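Local coordinates for protein LbaCas13a H328A (C2c2) (Lachnospiraceae bacterium NK4A179, PDB 5WLH) that binds CRISPR guide RNA and, as an RNA-targeting Cas13a nuclease, cleaves RNA, preferentially at adenosines, at residues I599-T611 and I1176-Y1188. Sequence-based numbering, arbitrary orientation.
Sequences IYSMRNDSFHYAT and ICAMYINGLPLYY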
# COMPACT_ATOMS: atom_id res chain seq x y z
N ILE A 599 -21.84 2.54 13.82
CA ILE A 599 -20.51 2.80 13.27
C ILE A 599 -19.45 2.41 14.29
O ILE A 599 -18.47 1.73 13.95
CB ILE A 599 -20.37 4.28 12.86
CG1 ILE A 599 -21.32 4.60 11.71
CG2 ILE A 599 -18.90 4.63 12.44
CD1 ILE A 599 -21.47 6.10 11.47
N TYR A 600 -19.64 2.83 15.54
CA TYR A 600 -18.69 2.51 16.59
C TYR A 600 -18.50 1.00 16.72
O TYR A 600 -17.39 0.53 16.98
CB TYR A 600 -19.15 3.09 17.93
CG TYR A 600 -18.23 2.68 19.05
CD1 TYR A 600 -16.98 3.27 19.18
CD2 TYR A 600 -18.59 1.66 19.93
CE1 TYR A 600 -16.12 2.87 20.18
CE2 TYR A 600 -17.74 1.27 20.93
CZ TYR A 600 -16.51 1.87 21.05
OH TYR A 600 -15.67 1.45 22.03
N SER A 601 -19.57 0.23 16.54
CA SER A 601 -19.47 -1.21 16.72
C SER A 601 -18.55 -1.85 15.69
O SER A 601 -18.07 -2.96 15.92
CB SER A 601 -20.84 -1.88 16.67
OG SER A 601 -21.38 -1.89 15.37
N MET A 602 -18.27 -1.15 14.59
CA MET A 602 -17.33 -1.66 13.61
C MET A 602 -15.89 -1.23 13.91
O MET A 602 -14.96 -1.79 13.33
CB MET A 602 -17.72 -1.19 12.21
CG MET A 602 -17.27 -2.15 11.12
SD MET A 602 -18.07 -1.81 9.54
CE MET A 602 -17.97 -3.44 8.83
N ARG A 603 -15.69 -0.26 14.79
CA ARG A 603 -14.33 0.15 15.11
C ARG A 603 -13.67 -0.90 15.98
O ARG A 603 -14.26 -1.35 16.97
CB ARG A 603 -14.30 1.51 15.80
CG ARG A 603 -12.91 2.14 15.77
CD ARG A 603 -13.01 3.65 15.88
NE ARG A 603 -13.15 4.00 17.28
CZ ARG A 603 -13.29 5.25 17.72
NH1 ARG A 603 -13.41 5.48 19.02
NH2 ARG A 603 -13.31 6.27 16.88
N ASN A 604 -12.44 -1.29 15.63
CA ASN A 604 -11.72 -2.33 16.35
C ASN A 604 -12.53 -3.63 16.41
O ASN A 604 -12.37 -4.42 17.34
CB ASN A 604 -11.35 -1.87 17.76
CG ASN A 604 -10.31 -0.76 17.75
OD1 ASN A 604 -10.64 0.42 17.67
ND2 ASN A 604 -9.05 -1.14 17.86
N ASP A 605 -13.41 -3.85 15.44
CA ASP A 605 -14.20 -5.08 15.35
C ASP A 605 -13.37 -6.09 14.58
O ASP A 605 -13.26 -6.01 13.35
CB ASP A 605 -15.54 -4.82 14.67
CG ASP A 605 -16.48 -6.02 14.76
OD1 ASP A 605 -16.25 -6.91 15.62
OD2 ASP A 605 -17.47 -6.07 14.00
N SER A 606 -12.80 -7.06 15.30
CA SER A 606 -11.89 -8.03 14.70
C SER A 606 -12.63 -8.97 13.77
O SER A 606 -13.67 -9.52 14.15
CB SER A 606 -11.19 -8.83 15.80
OG SER A 606 -10.55 -9.98 15.25
N PHE A 607 -12.08 -9.19 12.57
CA PHE A 607 -12.63 -10.20 11.68
C PHE A 607 -12.29 -11.60 12.15
O PHE A 607 -13.00 -12.55 11.81
CB PHE A 607 -12.11 -10.01 10.25
CG PHE A 607 -12.64 -8.79 9.53
CD1 PHE A 607 -13.84 -8.20 9.90
CD2 PHE A 607 -11.92 -8.24 8.47
CE1 PHE A 607 -14.31 -7.07 9.23
CE2 PHE A 607 -12.40 -7.12 7.78
CZ PHE A 607 -13.58 -6.52 8.17
N HIS A 608 -11.23 -11.75 12.95
CA HIS A 608 -10.69 -13.05 13.33
C HIS A 608 -11.36 -13.60 14.58
O HIS A 608 -11.57 -14.82 14.67
CB HIS A 608 -9.18 -12.94 13.56
CG HIS A 608 -8.45 -14.23 13.38
ND1 HIS A 608 -7.56 -14.73 14.31
CD2 HIS A 608 -8.49 -15.14 12.37
CE1 HIS A 608 -7.08 -15.88 13.88
NE2 HIS A 608 -7.62 -16.16 12.71
N TYR A 609 -11.71 -12.74 15.53
CA TYR A 609 -12.25 -13.18 16.82
C TYR A 609 -13.65 -12.58 16.99
O TYR A 609 -13.79 -11.38 17.22
CB TYR A 609 -11.32 -12.78 17.97
CG TYR A 609 -10.04 -13.58 17.89
CD1 TYR A 609 -10.07 -14.96 18.04
CD2 TYR A 609 -8.83 -12.98 17.60
CE1 TYR A 609 -8.93 -15.72 17.95
CE2 TYR A 609 -7.66 -13.73 17.50
CZ TYR A 609 -7.73 -15.10 17.67
OH TYR A 609 -6.61 -15.88 17.56
N ALA A 610 -14.66 -13.44 16.88
CA ALA A 610 -16.05 -13.04 17.08
C ALA A 610 -16.33 -12.93 18.57
O ALA A 610 -16.22 -13.92 19.30
CB ALA A 610 -16.99 -14.04 16.42
N THR A 611 -16.72 -11.75 19.02
CA THR A 611 -16.94 -11.53 20.45
C THR A 611 -18.42 -11.63 20.82
O THR A 611 -19.26 -11.91 19.96
CB THR A 611 -16.39 -10.16 20.89
OG1 THR A 611 -16.99 -9.13 20.09
CG2 THR A 611 -14.89 -10.12 20.72
N ILE A 1176 -4.07 -8.02 27.00
CA ILE A 1176 -3.51 -7.23 25.92
C ILE A 1176 -4.49 -7.17 24.75
O ILE A 1176 -4.80 -6.09 24.23
CB ILE A 1176 -2.15 -7.79 25.47
CG1 ILE A 1176 -1.09 -7.50 26.54
CG2 ILE A 1176 -1.74 -7.12 24.13
CD1 ILE A 1176 0.22 -8.24 26.34
N CYS A 1177 -5.00 -8.33 24.34
CA CYS A 1177 -5.89 -8.34 23.19
C CYS A 1177 -7.20 -7.64 23.49
O CYS A 1177 -7.78 -7.00 22.60
CB CYS A 1177 -6.15 -9.77 22.72
SG CYS A 1177 -4.71 -10.54 22.00
N ALA A 1178 -7.66 -7.71 24.75
CA ALA A 1178 -8.90 -7.02 25.07
C ALA A 1178 -8.77 -5.53 24.87
O ALA A 1178 -9.77 -4.85 24.60
CB ALA A 1178 -9.33 -7.34 26.50
N MET A 1179 -7.56 -4.97 25.01
CA MET A 1179 -7.43 -3.53 24.79
C MET A 1179 -7.78 -3.14 23.36
O MET A 1179 -8.16 -2.00 23.11
CB MET A 1179 -6.00 -3.07 25.09
CG MET A 1179 -5.64 -3.13 26.54
SD MET A 1179 -4.07 -2.25 26.82
CE MET A 1179 -2.90 -3.50 26.34
N TYR A 1180 -7.63 -4.06 22.41
CA TYR A 1180 -7.72 -3.73 21.01
C TYR A 1180 -8.94 -4.29 20.30
O TYR A 1180 -9.11 -4.05 19.10
CB TYR A 1180 -6.47 -4.22 20.28
CG TYR A 1180 -5.22 -3.60 20.86
CD1 TYR A 1180 -4.85 -2.31 20.52
CD2 TYR A 1180 -4.42 -4.30 21.75
CE1 TYR A 1180 -3.70 -1.72 21.04
CE2 TYR A 1180 -3.26 -3.72 22.29
CZ TYR A 1180 -2.92 -2.43 21.93
OH TYR A 1180 -1.79 -1.85 22.46
N ILE A 1181 -9.77 -5.07 20.99
CA ILE A 1181 -10.89 -5.76 20.35
C ILE A 1181 -12.19 -5.24 20.96
O ILE A 1181 -12.44 -5.42 22.16
CB ILE A 1181 -10.79 -7.28 20.48
CG1 ILE A 1181 -9.58 -7.79 19.70
CG2 ILE A 1181 -12.06 -7.95 19.94
CD1 ILE A 1181 -9.21 -9.22 20.09
N ASN A 1182 -12.98 -4.56 20.14
CA ASN A 1182 -14.29 -4.07 20.54
C ASN A 1182 -15.17 -5.26 20.88
O ASN A 1182 -15.38 -6.14 20.03
CB ASN A 1182 -14.91 -3.27 19.39
CG ASN A 1182 -16.04 -2.35 19.83
OD1 ASN A 1182 -16.62 -2.52 20.90
ND2 ASN A 1182 -16.34 -1.37 18.99
N GLY A 1183 -15.66 -5.31 22.12
CA GLY A 1183 -16.50 -6.39 22.56
C GLY A 1183 -15.82 -7.40 23.45
O GLY A 1183 -16.49 -8.30 23.96
N LEU A 1184 -14.51 -7.30 23.64
CA LEU A 1184 -13.80 -8.23 24.50
C LEU A 1184 -13.67 -7.62 25.89
O LEU A 1184 -13.00 -6.59 26.03
CB LEU A 1184 -12.42 -8.54 23.91
CG LEU A 1184 -11.64 -9.73 24.44
CD1 LEU A 1184 -12.49 -11.02 24.45
CD2 LEU A 1184 -10.38 -9.92 23.58
N PRO A 1185 -14.30 -8.20 26.91
CA PRO A 1185 -14.22 -7.62 28.26
C PRO A 1185 -12.80 -7.57 28.81
O PRO A 1185 -11.97 -8.43 28.54
CB PRO A 1185 -15.07 -8.59 29.10
CG PRO A 1185 -16.05 -9.16 28.12
CD PRO A 1185 -15.28 -9.30 26.83
N LEU A 1186 -12.56 -6.57 29.66
CA LEU A 1186 -11.30 -6.46 30.38
C LEU A 1186 -11.60 -6.54 31.87
O LEU A 1186 -12.62 -6.02 32.34
CB LEU A 1186 -10.60 -5.15 30.03
CG LEU A 1186 -9.08 -5.14 30.19
CD1 LEU A 1186 -8.44 -4.34 29.07
CD2 LEU A 1186 -8.72 -4.57 31.56
N TYR A 1187 -10.74 -7.25 32.60
CA TYR A 1187 -10.87 -7.43 34.05
C TYR A 1187 -9.94 -6.45 34.73
O TYR A 1187 -8.77 -6.34 34.35
CB TYR A 1187 -10.51 -8.85 34.46
CG TYR A 1187 -11.40 -9.88 33.83
CD1 TYR A 1187 -11.14 -10.35 32.55
CD2 TYR A 1187 -12.52 -10.36 34.49
CE1 TYR A 1187 -11.96 -11.27 31.95
CE2 TYR A 1187 -13.35 -11.30 33.90
CZ TYR A 1187 -13.07 -11.74 32.61
OH TYR A 1187 -13.88 -12.65 31.99
N TYR A 1188 -10.45 -5.72 35.72
CA TYR A 1188 -9.63 -4.69 36.32
C TYR A 1188 -10.23 -4.31 37.67
O TYR A 1188 -11.35 -4.71 37.99
CB TYR A 1188 -9.52 -3.44 35.44
CG TYR A 1188 -10.84 -2.78 35.16
CD1 TYR A 1188 -11.68 -3.26 34.16
CD2 TYR A 1188 -11.24 -1.67 35.89
CE1 TYR A 1188 -12.90 -2.65 33.92
CE2 TYR A 1188 -12.43 -1.05 35.64
CZ TYR A 1188 -13.27 -1.55 34.66
OH TYR A 1188 -14.48 -0.93 34.42
O HOH W 1 -14.48 -7.55 17.65
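Asn1182 docks into the loop that follows helix 588-602, and its amide and backbone provide most of the polar contacts. ND2 donates to Arg603 O at 2.9 Å; the bond lies in the carbonyl plane and close to the amide plane, so it fixes the rotation of the amide. CG stands anti to the backbone N (chi1 -161°), which carries ND2 across to that carbonyl. The backbone N of Asn1182 donates to Asn604 O, also at 2.9 Å, from above the carbonyl plane. In return, Asn604 ND2 reaches Tyr1180 O at 3.2 Å, again from above the carbonyl plane, while also bonding Glu1130. One water ties together Asp605 OD1, Ser606 N and Asn1182 O, and Thr611 OG1 adds a weak bond to that oxygen.

Packing flanks these bonds. Asn1182 ND2 sits over one face of the Tyr600 ring, toward the rim and 3.6 Å from Tyr600 CE2, with the amide turned 65° from the ring plane. Farther along, Thr611 CG2 meets Ile1181 CG2 at 3.7 Å, the two side chains crossing at a slant.

Two type II turns, Met602 to Asp605 and Ile1181 to Leu1184, face each other. Gly1183 suits the second: its backbone angles disfavour a side chain, and a CB would clash with Thr611 OG1.

With the Asn1182 amide cut back to an alanine here, Arg603 O is likely to lose this donor and a gap to open beside the Tyr600 ring.

The sequence from Arg603 to His608 fits the R-x4-H motif of HEPN ribonuclease domains. Arg603 also pairs with Asp526, and Asp605 with Lys905. Because the bonds from Asn1182 go to main-chain carbonyls, this chemistry is consistent with holding the backbone at the start of the motif, while the side chains of Arg603 and His608 are not bonded by Asn1182.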